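Local atomic coordinates of catalytic domain of the nuclear inclusion protein A (nia) (PDB entry 1LVM), a protein that cleaves peptide bonds sequence-specifically as a chymotrypsin-like viral cysteine protease, probably processing the viral polyprotein. Residues N31-H36 / R58-L63. The protein carries 1 engineered substitution. Numbering follows the deposited sequence.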
loop_
_atom_site.group_PDB
_atom_site.type_symbol
_atom_site.label_atom_id
_atom_site.label_comp_id
_atom_site.label_asym_id
_atom_site.label_seq_id
_atom_site.Cartn_x
_atom_site.Cartn_y
_atom_site.Cartn_z
ATOM N N ASN A 31 5.183 -3.837 -12.711
ATOM C CA ASN A 31 4.500 -3.465 -13.971
ATOM C C ASN A 31 5.606 -3.176 -14.986
ATOM O O ASN A 31 6.322 -2.190 -14.875
ATOM C CB ASN A 31 3.633 -2.211 -13.724
ATOM C CG ASN A 31 2.966 -1.661 -15.007
ATOM O OD1 ASN A 31 3.150 -2.194 -16.086
ATOM N ND2 ASN A 31 2.128 -0.629 -14.850
ATOM N N GLU A 32 5.736 -4.041 -15.986
ATOM C CA GLU A 32 6.778 -3.847 -16.962
ATOM C C GLU A 32 6.127 -3.385 -18.286
ATOM O O GLU A 32 5.317 -4.108 -18.896
ATOM C CB GLU A 32 7.544 -5.175 -17.117
ATOM C CG GLU A 32 8.708 -5.119 -18.032
ATOM C CD GLU A 32 9.420 -6.461 -18.096
ATOM O OE1 GLU A 32 8.897 -7.376 -18.771
ATOM O OE2 GLU A 32 10.487 -6.607 -17.469
ATOM N N SER A 33 6.484 -2.183 -18.716
ATOM C CA SER A 33 5.836 -1.667 -19.911
ATOM C C SER A 33 6.700 -0.601 -20.576
ATOM O O SER A 33 7.267 0.235 -19.875
ATOM C CB SER A 33 4.497 -1.032 -19.487
ATOM O OG SER A 33 3.772 -0.535 -20.563
ATOM N N ASP A 34 6.805 -0.663 -21.904
ATOM C CA ASP A 34 7.500 0.371 -22.675
ATOM C C ASP A 34 8.963 0.544 -22.319
ATOM O O ASP A 34 9.453 1.651 -22.368
ATOM C CB ASP A 34 6.796 1.730 -22.418
ATOM C CG ASP A 34 5.260 1.684 -22.650
ATOM O OD1 ASP A 34 4.849 1.496 -23.818
ATOM O OD2 ASP A 34 4.462 1.844 -21.672
ATOM N N GLY A 35 9.669 -0.507 -21.930
ATOM C CA GLY A 35 11.068 -0.297 -21.581
ATOM C C GLY A 35 11.249 0.108 -20.127
ATOM O O GLY A 35 12.383 0.238 -19.651
ATOM N N HIS A 36 10.133 0.300 -19.409
ATOM C CA HIS A 36 10.201 0.636 -17.997
ATOM C C HIS A 36 9.734 -0.522 -17.123
ATOM O O HIS A 36 9.028 -1.439 -17.566
ATOM C CB HIS A 36 9.342 1.852 -17.661
ATOM C CG HIS A 36 9.869 3.133 -18.237
ATOM N ND1 HIS A 36 10.688 3.985 -17.524
ATOM C CD2 HIS A 36 9.615 3.746 -19.412
ATOM C CE1 HIS A 36 10.895 5.081 -18.230
ATOM N NE2 HIS A 36 10.254 4.962 -19.379
ATOM N N ARG A 58 2.137 3.830 -16.232
ATOM C CA ARG A 58 2.027 3.243 -17.559
ATOM C C ARG A 58 1.035 2.091 -17.488
ATOM O O ARG A 58 0.874 1.484 -16.445
ATOM C CB ARG A 58 3.399 2.713 -17.995
ATOM C CG ARG A 58 4.301 3.918 -18.334
ATOM C CD ARG A 58 5.742 3.595 -18.641
ATOM N NE ARG A 58 6.579 4.673 -18.100
ATOM C CZ ARG A 58 7.078 4.710 -16.860
ATOM N NH1 ARG A 58 6.852 3.710 -15.994
ATOM N NH2 ARG A 58 7.792 5.757 -16.473
ATOM N N ASN A 59 0.373 1.767 -18.583
ATOM C CA ASN A 59 -0.546 0.640 -18.568
ATOM C C ASN A 59 -0.540 0.074 -19.997
ATOM O O ASN A 59 -1.453 0.327 -20.787
ATOM C CB ASN A 59 -1.922 1.114 -18.113
ATOM C CG ASN A 59 -2.902 -0.073 -17.848
ATOM O OD1 ASN A 59 -2.642 -1.209 -18.227
ATOM N ND2 ASN A 59 -4.037 0.219 -17.265
ATOM N N ASN A 60 0.503 -0.696 -20.326
ATOM C CA ASN A 60 0.647 -1.158 -21.708
ATOM C C ASN A 60 1.612 -2.343 -21.742
ATOM O O ASN A 60 2.408 -2.484 -22.673
ATOM C CB ASN A 60 1.170 0.054 -22.525
ATOM C CG ASN A 60 1.261 -0.232 -24.002
ATOM O OD1 ASN A 60 0.362 -0.836 -24.533
ATOM N ND2 ASN A 60 2.381 0.163 -24.654
ATOM N N GLY A 61 1.567 -3.177 -20.707
ATOM C CA GLY A 61 2.518 -4.283 -20.636
ATOM C C GLY A 61 2.005 -5.394 -19.794
ATOM O O GLY A 61 0.838 -5.782 -19.954
ATOM N N THR A 62 2.873 -5.906 -18.910
ATOM C CA THR A 62 2.553 -7.058 -18.089
ATOM C C THR A 62 2.617 -6.749 -16.593
ATOM O O THR A 62 3.279 -5.830 -16.176
ATOM C CB THR A 62 3.543 -8.230 -18.347
ATOM O OG1 THR A 62 4.884 -7.853 -17.926
ATOM C CG2 THR A 62 3.567 -8.573 -19.855
ATOM N N LEU A 63 1.904 -7.532 -15.795
ATOM C CA LEU A 63 1.998 -7.327 -14.338
ATOM C C LEU A 63 2.405 -8.623 -13.674
ATOM O O LEU A 63 1.657 -9.621 -13.757
ATOM C CB LEU A 63 0.657 -6.882 -13.722
ATOM C CG LEU A 63 0.737 -6.577 -12.212
ATOM C CD1 LEU A 63 1.626 -5.280 -11.995
ATOM C CD2 LEU A 63 -0.656 -6.324 -11.629
HETATM O O HOH W 1 6.226 0.523 -15.781
HETATM O O HOH W 2 1.799 -1.535 -18.115
HETATM O O HOH W 3 6.752 -7.787 -19.902
HETATM O O HOH W 4 5.333 -2.458 -23.349
#
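R58 lays its guanidinium flat over one face of the H36 ring: the planes differ by 6° and the centres are 3.6 Å apart, a face-to-face stack. Water 1 joins NH1 of R58 to the carbonyl O of N31. D34, the first of the two central residues of the turn, uses both carboxylate oxygens. Its OD1 takes the amide ND2 of N60 on the syn side, 2.9 Å away with an N-H...O angle of 159°, and its OD2 is met from above the carboxylate plane by S33 OG at 2.7 Å, so neighbouring groups grip both oxygens. N31, its CG anti to the backbone N (chi1 175°), sends ND2 to R58 O at 2.9 Å, approaching from above the carbonyl plane; the same amide also reaches L55 O, which ties the loop before strand 62-67 to strand 26-33. Water 2 links N31 OD1 to the backbone N of N60. E32 and T62 form an antiparallel hydrogen-bonded pair, with E32 N to T62 O and T62 N to E32 O both 3.0 Å; N31 and L63 follow as a non-hydrogen-bonded pair. At G61 the backbone passes close, CA 3.3 Å from E32 O. Reciprocal S33 N to H36 O and H36 N to S33 O bonds, both 2.9 Å, mark a beta-hairpin with a two-residue type I' turn joining strands 26-33 and 36-45, packed against the 58-61 loop that leads into strand 62-67, the neighbour of 26-33 on the side away from 36-45, in the N-terminal barrel of a chymotrypsin-type fold.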